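Local coordinates for De novo designed switch protein caging a hemagglutinin binder (sCageHA267_1S) (Synthetic construct, PDB 7CBC) that is a designed six-helical-bundle switch that cages a hemagglutinin-binding domain, probably to serve as a modular biosensor, at residues Leu26-Leu36 against Val60-Ala71. Sequence-based numbering, arbitrary orientation.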
ATOM      1  N   LEU A  26       3.786  -4.654  -2.619  1.00 24.90           N
ATOM      2  CA  LEU A  26       2.424  -5.168  -2.575  1.00 25.35           C
ATOM      3  C   LEU A  26       1.710  -4.955  -3.901  1.00 28.49           C
ATOM      4  O   LEU A  26       0.946  -5.818  -4.350  1.00 25.46           O
ATOM      5  CB  LEU A  26       1.652  -4.504  -1.446  1.00 24.39           C
ATOM      6  CG  LEU A  26       2.143  -4.935  -0.064  1.00 30.13           C
ATOM      7  CD1 LEU A  26       1.336  -4.250   1.031  1.00 29.99           C
ATOM      8  CD2 LEU A  26       2.051  -6.441   0.062  1.00 26.80           C
ATOM      9  N   LEU A  27       1.950  -3.811  -4.542  1.00 22.38           N
ATOM     10  CA  LEU A  27       1.436  -3.589  -5.887  1.00 25.61           C
ATOM     11  C   LEU A  27       1.993  -4.616  -6.868  1.00 28.62           C
ATOM     12  O   LEU A  27       1.249  -5.187  -7.672  1.00 28.61           O
ATOM     13  CB  LEU A  27       1.781  -2.176  -6.343  1.00 27.42           C
ATOM     14  CG  LEU A  27       1.185  -1.829  -7.698  1.00 28.52           C
ATOM     15  CD1 LEU A  27      -0.318  -1.700  -7.542  1.00 32.73           C
ATOM     16  CD2 LEU A  27       1.789  -0.546  -8.230  1.00 35.97           C
ATOM     17  N   GLU A  28       3.308  -4.848  -6.827  1.00 26.97           N
ATOM     18  CA  GLU A  28       3.923  -5.845  -7.693  1.00 28.07           C
ATOM     19  C   GLU A  28       3.265  -7.209  -7.501  1.00 31.78           C
ATOM     20  O   GLU A  28       2.846  -7.847  -8.470  1.00 29.99           O
ATOM     21  CB  GLU A  28       5.422  -5.928  -7.417  1.00 27.98           C
ATOM     22  CG  GLU A  28       6.234  -6.661  -8.490  1.00 33.46           C
ATOM     23  CD  GLU A  28       6.255  -8.189  -8.314  1.00 37.53           C
ATOM     24  OE1 GLU A  28       6.026  -8.677  -7.181  1.00 30.35           O
ATOM     25  OE2 GLU A  28       6.500  -8.901  -9.320  1.00 39.91           O
ATOM     26  N   ALA A  29       3.163  -7.662  -6.249  1.00 26.98           N
ATOM     27  CA  ALA A  29       2.567  -8.957  -5.960  1.00 30.36           C
ATOM     28  C   ALA A  29       1.130  -9.031  -6.439  1.00 31.86           C
ATOM     29  O   ALA A  29       0.675 -10.096  -6.869  1.00 30.23           O
ATOM     30  CB  ALA A  29       2.631  -9.237  -4.462  1.00 28.40           C
HETATM   31  N   MSE A  30       0.400  -7.923  -6.360  1.00 28.50           N
HETATM   32  CA  MSE A  30      -0.972  -7.869  -6.838  1.00 34.41           C
HETATM   33  C   MSE A  30      -0.984  -7.935  -8.362  1.00 30.91           C
HETATM   34  O   MSE A  30      -1.878  -8.535  -8.961  1.00 32.89           O
HETATM   35  CB  MSE A  30      -1.676  -6.593  -6.330  1.00 30.37           C
HETATM   36  CG  MSE A  30      -3.140  -6.472  -6.776  1.00 37.26           C
HETATM   37 SE   MSE A  30      -3.840  -4.652  -6.566  1.00 52.55          SE
HETATM   38  CE  MSE A  30      -3.041  -3.839  -8.152  1.00 39.02           C
ATOM     39  N   ALA A  31       0.034  -7.337  -8.992  1.00 29.42           N
ATOM     40  CA  ALA A  31       0.171  -7.482 -10.438  1.00 32.49           C
ATOM     41  C   ALA A  31       0.441  -8.932 -10.818  1.00 35.04           C
ATOM     42  O   ALA A  31      -0.146  -9.449 -11.780  1.00 34.82           O
ATOM     43  CB  ALA A  31       1.278  -6.576 -10.966  1.00 34.37           C
ATOM     44  N   ARG A  32       1.304  -9.618 -10.062  1.00 31.69           N
ATOM     45  CA  ARG A  32       1.576 -11.022 -10.356  1.00 32.61           C
ATOM     46  C   ARG A  32       0.331 -11.874 -10.166  1.00 34.57           C
ATOM     47  O   ARG A  32       0.008 -12.700 -11.026  1.00 29.67           O
ATOM     48  CB  ARG A  32       2.714 -11.558  -9.491  1.00 31.60           C
ATOM     49  CG  ARG A  32       3.996 -10.737  -9.523  1.00 34.08           C
ATOM     50  CD  ARG A  32       4.811 -10.945 -10.786  1.00 38.37           C
ATOM     51  NE  ARG A  32       4.188 -10.323 -11.947  1.00 35.40           N
ATOM     52  CZ  ARG A  32       4.299  -9.040 -12.270  1.00 40.26           C
ATOM     53  NH1 ARG A  32       5.026  -8.206 -11.521  1.00 40.71           N
ATOM     54  NH2 ARG A  32       3.677  -8.587 -13.350  1.00 38.70           N
ATOM     55  N   LEU A  33      -0.379 -11.696  -9.043  1.00 31.01           N
ATOM     56  CA  LEU A  33      -1.601 -12.473  -8.803  1.00 33.23           C
ATOM     57  C   LEU A  33      -2.603 -12.298  -9.937  1.00 35.12           C
ATOM     58  O   LEU A  33      -3.207 -13.270 -10.414  1.00 30.90           O
ATOM     59  CB  LEU A  33      -2.244 -12.063  -7.482  1.00 28.58           C
ATOM     60  CG  LEU A  33      -1.582 -12.478  -6.174  1.00 31.97           C
ATOM     61  CD1 LEU A  33      -2.297 -11.819  -5.000  1.00 27.86           C
ATOM     62  CD2 LEU A  33      -1.572 -13.991  -6.023  1.00 31.51           C
ATOM     63  N   GLN A  34      -2.822 -11.047 -10.352  1.00 34.41           N
ATOM     64  CA  GLN A  34      -3.737 -10.770 -11.454  1.00 34.31           C
ATOM     65  C   GLN A  34      -3.281 -11.456 -12.731  1.00 33.94           C
ATOM     66  O   GLN A  34      -4.096 -12.020 -13.476  1.00 36.10           O
ATOM     67  CB  GLN A  34      -3.835  -9.261 -11.681  1.00 35.02           C
ATOM     68  CG  GLN A  34      -4.750  -8.867 -12.820  1.00 33.16           C
ATOM     69  CD  GLN A  34      -6.204  -9.107 -12.491  1.00 35.03           C
ATOM     70  OE1 GLN A  34      -6.537  -9.686 -11.453  1.00 38.55           O
ATOM     71  NE2 GLN A  34      -7.086  -8.640 -13.362  1.00 34.76           N
ATOM     72  N   GLU A  35      -1.979 -11.400 -13.002  1.00 33.51           N
ATOM     73  CA  GLU A  35      -1.418 -12.051 -14.177  1.00 37.70           C
ATOM     74  C   GLU A  35      -1.743 -13.541 -14.185  1.00 36.57           C
ATOM     75  O   GLU A  35      -2.093 -14.104 -15.232  1.00 37.04           O
ATOM     76  CB  GLU A  35       0.091 -11.806 -14.204  1.00 38.03           C
ATOM     77  CG  GLU A  35       0.745 -12.144 -15.512  1.00 45.46           C
ATOM     78  CD  GLU A  35       2.191 -11.711 -15.577  1.00 48.39           C
ATOM     79  OE1 GLU A  35       2.664 -10.975 -14.661  1.00 43.04           O
ATOM     80  OE2 GLU A  35       2.847 -12.114 -16.565  1.00 46.43           O
ATOM     81  N   LEU A  36      -1.672 -14.183 -13.013  1.00 33.61           N
ATOM     82  CA  LEU A  36      -2.059 -15.587 -12.890  1.00 36.86           C
ATOM     83  C   LEU A  36      -3.553 -15.780 -13.105  1.00 39.39           C
ATOM     84  O   LEU A  36      -3.974 -16.727 -13.781  1.00 32.06           O
ATOM     85  CB  LEU A  36      -1.665 -16.136 -11.522  1.00 34.63           C
ATOM     86  CG  LEU A  36      -0.187 -16.193 -11.180  1.00 38.11           C
ATOM     87  CD1 LEU A  36      -0.023 -16.994  -9.896  1.00 35.70           C
ATOM     88  CD2 LEU A  36       0.591 -16.828 -12.334  1.00 44.99           C
ATOM     89  N   VAL A  60      -1.771 -23.183 -10.068  1.00 39.50           N
ATOM     90  CA  VAL A  60      -1.966 -21.758  -9.849  1.00 39.83           C
ATOM     91  C   VAL A  60      -2.242 -21.491  -8.374  1.00 42.29           C
ATOM     92  O   VAL A  60      -1.859 -20.441  -7.846  1.00 39.07           O
ATOM     93  CB  VAL A  60      -3.080 -21.206 -10.756  1.00 40.01           C
ATOM     94  CG1 VAL A  60      -4.409 -21.822 -10.401  1.00 44.88           C
ATOM     95  CG2 VAL A  60      -3.158 -19.692 -10.680  1.00 31.87           C
ATOM     96  N   LYS A  61      -2.864 -22.435  -7.665  1.00 39.44           N
ATOM     97  CA  LYS A  61      -2.988 -22.278  -6.220  1.00 38.40           C
ATOM     98  C   LYS A  61      -1.615 -22.191  -5.571  1.00 42.38           C
ATOM     99  O   LYS A  61      -1.294 -21.206  -4.896  1.00 39.55           O
ATOM    100  CB  LYS A  61      -3.803 -23.423  -5.623  1.00 39.76           C
ATOM    101  CG  LYS A  61      -5.302 -23.231  -5.766  1.00 44.53           C
ATOM    102  CD  LYS A  61      -6.071 -24.308  -5.025  1.00 45.55           C
ATOM    103  CE  LYS A  61      -7.571 -24.111  -5.168  1.00 46.54           C
ATOM    104  NZ  LYS A  61      -8.330 -25.306  -4.684  1.00 44.53           N
ATOM    105  N   ASP A  62      -0.778 -23.208  -5.785  1.00 39.63           N
ATOM    106  CA  ASP A  62       0.559 -23.181  -5.201  1.00 38.54           C
ATOM    107  C   ASP A  62       1.327 -21.937  -5.633  1.00 38.99           C
ATOM    108  O   ASP A  62       2.018 -21.319  -4.819  1.00 35.01           O
ATOM    109  CB  ASP A  62       1.330 -24.450  -5.570  1.00 43.82           C
ATOM    110  CG  ASP A  62       0.686 -25.715  -5.005  1.00 49.70           C
ATOM    111  OD1 ASP A  62       0.020 -25.623  -3.946  1.00 47.90           O
ATOM    112  OD2 ASP A  62       0.846 -26.798  -5.624  1.00 50.53           O
ATOM    113  N   LYS A  63       1.203 -21.531  -6.902  1.00 39.96           N
ATOM    114  CA  LYS A  63       1.924 -20.339  -7.341  1.00 35.61           C
ATOM    115  C   LYS A  63       1.412 -19.091  -6.625  1.00 37.73           C
ATOM    116  O   LYS A  63       2.203 -18.219  -6.244  1.00 38.00           O
ATOM    117  CB  LYS A  63       1.818 -20.177  -8.858  1.00 38.51           C
ATOM    118  CG  LYS A  63       3.080 -19.602  -9.532  1.00 44.48           C
ATOM    119  CD  LYS A  63       3.327 -18.113  -9.195  1.00 47.58           C
ATOM    120  CE  LYS A  63       4.689 -17.593  -9.713  1.00 41.61           C
ATOM    121  NZ  LYS A  63       4.806 -16.087  -9.797  1.00 42.43           N
ATOM    122  N   SER A  64       0.096 -18.996  -6.421  1.00 34.59           N
ATOM    123  CA  SER A  64      -0.475 -17.858  -5.707  1.00 34.65           C
ATOM    124  C   SER A  64      -0.014 -17.817  -4.258  1.00 35.29           C
ATOM    125  O   SER A  64       0.310 -16.741  -3.734  1.00 33.44           O
ATOM    126  CB  SER A  64      -2.000 -17.910  -5.772  1.00 34.23           C
ATOM    127  OG  SER A  64      -2.433 -17.796  -7.112  1.00 37.00           O
ATOM    128  N   LYS A  65       0.008 -18.970  -3.587  1.00 32.62           N
ATOM    129  CA  LYS A  65       0.379 -18.973  -2.182  1.00 36.75           C
ATOM    130  C   LYS A  65       1.843 -18.602  -2.004  1.00 39.54           C
ATOM    131  O   LYS A  65       2.206 -17.976  -1.002  1.00 39.25           O
ATOM    132  CB  LYS A  65       0.066 -20.330  -1.544  1.00 39.51           C
ATOM    133  CG  LYS A  65      -1.410 -20.486  -1.124  1.00 44.89           C
ATOM    134  CD  LYS A  65      -2.221 -21.294  -2.133  1.00 46.62           C
ATOM    135  CE  LYS A  65      -3.705 -20.888  -2.199  1.00 47.50           C
ATOM    136  NZ  LYS A  65      -3.949 -19.544  -2.823  1.00 50.98           N
ATOM    137  N   GLU A  66       2.685 -18.948  -2.975  1.00 36.08           N
ATOM    138  CA  GLU A  66       4.069 -18.514  -2.928  1.00 40.61           C
ATOM    139  C   GLU A  66       4.161 -16.996  -3.057  1.00 40.00           C
ATOM    140  O   GLU A  66       4.866 -16.343  -2.282  1.00 36.59           O
ATOM    141  CB  GLU A  66       4.868 -19.223  -4.025  1.00 40.56           C
ATOM    142  CG  GLU A  66       6.343 -18.846  -4.066  1.00 45.03           C
ATOM    143  CD  GLU A  66       7.068 -19.113  -2.747  1.00 53.62           C
ATOM    144  OE1 GLU A  66       6.578 -19.933  -1.928  1.00 53.88           O
ATOM    145  OE2 GLU A  66       8.133 -18.494  -2.527  1.00 56.93           O
ATOM    146  N   ILE A  67       3.429 -16.412  -4.013  1.00 35.98           N
ATOM    147  CA  ILE A  67       3.385 -14.957  -4.144  1.00 32.80           C
ATOM    148  C   ILE A  67       2.932 -14.319  -2.840  1.00 33.08           C
ATOM    149  O   ILE A  67       3.512 -13.331  -2.377  1.00 34.78           O
ATOM    150  CB  ILE A  67       2.468 -14.557  -5.315  1.00 33.70           C
ATOM    151  CG1 ILE A  67       3.152 -14.854  -6.649  1.00 27.62           C
ATOM    152  CG2 ILE A  67       2.071 -13.080  -5.216  1.00 32.34           C
ATOM    153  CD1 ILE A  67       2.252 -14.674  -7.838  1.00 33.76           C
ATOM    154  N   ILE A  68       1.908 -14.890  -2.212  1.00 29.31           N
ATOM    155  CA  ILE A  68       1.354 -14.300  -1.004  1.00 31.03           C
ATOM    156  C   ILE A  68       2.309 -14.483   0.173  1.00 36.54           C
ATOM    157  O   ILE A  68       2.545 -13.546   0.950  1.00 28.92           O
ATOM    158  CB  ILE A  68      -0.037 -14.899  -0.740  1.00 29.90           C
ATOM    159  CG1 ILE A  68      -1.058 -14.220  -1.660  1.00 28.80           C
ATOM    160  CG2 ILE A  68      -0.444 -14.764   0.712  1.00 31.54           C
ATOM    161  CD1 ILE A  68      -2.238 -15.083  -1.999  1.00 35.06           C
ATOM    162  N   ARG A  69       2.900 -15.674   0.304  1.00 35.77           N
ATOM    163  CA  ARG A  69       3.851 -15.904   1.388  1.00 36.37           C
ATOM    164  C   ARG A  69       5.082 -15.012   1.260  1.00 36.75           C
ATOM    165  O   ARG A  69       5.640 -14.573   2.273  1.00 37.66           O
ATOM    166  CB  ARG A  69       4.248 -17.380   1.430  1.00 41.39           C
ATOM    167  CG  ARG A  69       5.346 -17.701   2.428  1.00 46.53           C
ATOM    168  CD  ARG A  69       6.062 -19.026   2.117  1.00 56.40           C
ATOM    169  NE  ARG A  69       7.050 -18.897   1.042  1.00 56.45           N
ATOM    170  CZ  ARG A  69       8.186 -18.205   1.143  1.00 52.90           C
ATOM    171  NH1 ARG A  69       8.489 -17.570   2.265  1.00 55.09           N
ATOM    172  NH2 ARG A  69       9.020 -18.143   0.115  1.00 60.34           N
ATOM    173  N   ARG A  70       5.521 -14.719   0.041  1.00 34.71           N
ATOM    174  CA  ARG A  70       6.672 -13.837  -0.092  1.00 36.17           C
ATOM    175  C   ARG A  70       6.282 -12.372   0.135  1.00 38.92           C
ATOM    176  O   ARG A  70       7.088 -11.589   0.643  1.00 33.39           O
ATOM    177  CB  ARG A  70       7.327 -14.063  -1.457  1.00 37.79           C
ATOM    178  CG  ARG A  70       8.202 -12.939  -1.931  1.00 37.98           C
ATOM    179  CD  ARG A  70       8.110 -12.784  -3.429  1.00 39.03           C
ATOM    180  NE  ARG A  70       6.715 -12.588  -3.784  1.00 47.52           N
ATOM    181  CZ  ARG A  70       6.008 -11.493  -3.517  1.00 42.81           C
ATOM    182  NH1 ARG A  70       6.554 -10.420  -2.901  1.00 38.87           N
ATOM    183  NH2 ARG A  70       4.735 -11.472  -3.869  1.00 32.34           N
ATOM    184  N   ALA A  71       5.039 -11.987  -0.181  1.00 36.77           N
ATOM    185  CA  ALA A  71       4.565 -10.651   0.188  1.00 35.85           C
ATOM    186  C   ALA A  71       4.379 -10.511   1.696  1.00 32.10           C
ATOM    187  O   ALA A  71       4.597  -9.425   2.243  1.00 33.42           O
ATOM    188  CB  ALA A  71       3.253 -10.323  -0.538  1.00 32.74           C
TER
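Ile67 and Leu36 interlock two neighbouring helices of the designed six-helical bundle as knobs into holes; the axes of 26-36 and 60-71 approach to 10.0 Å and run antiparallel at 176°. Ile67 sits among Ala29, Arg32, Leu33 and Leu36: with CG1 beside the backbone N (chi1 -74°), CG2 is turned anti to that N and meets Leu33 CG at 3.8 Å, while CD1 reaches Arg32 CB at 3.6 Å. Leu36 fills the reciprocal hole of Val60, Lys63, Ser64 and Ile67, and the Lys63 chain crosses it at about a right angle, CD to Leu36 CD1 3.6 Å. Farther along, Ala29 CB faces Ala71 CB at 4.1 Å, and Leu26 CD2 also packs on Ala71 CB.

Along the partly exposed side, Arg32 joins Glu28 and Glu35 in a salt-bridge network within its own helix. Its NH1 donates almost straight (170°) to Glu28 OE2 at 2.7 Å from above the carboxylate plane, and its NE and NH2 grip Glu35 OE1 side-on. A leucine in place of Arg32 would probably leave both glutamates without their shared cation. Ser64 OG bonds to Val60 O at 2.8 Å, joining Ser64 N on that oxygen from the opposite face.

Helix 99-142 packs on Ser64, Ile68 and Ala71, with Gln130 bonded to Ser64 OG, while helices 195-239 and 245-268 pack against Leu27 and hydrogen-bond Gln34 through Asn232 and Ser259.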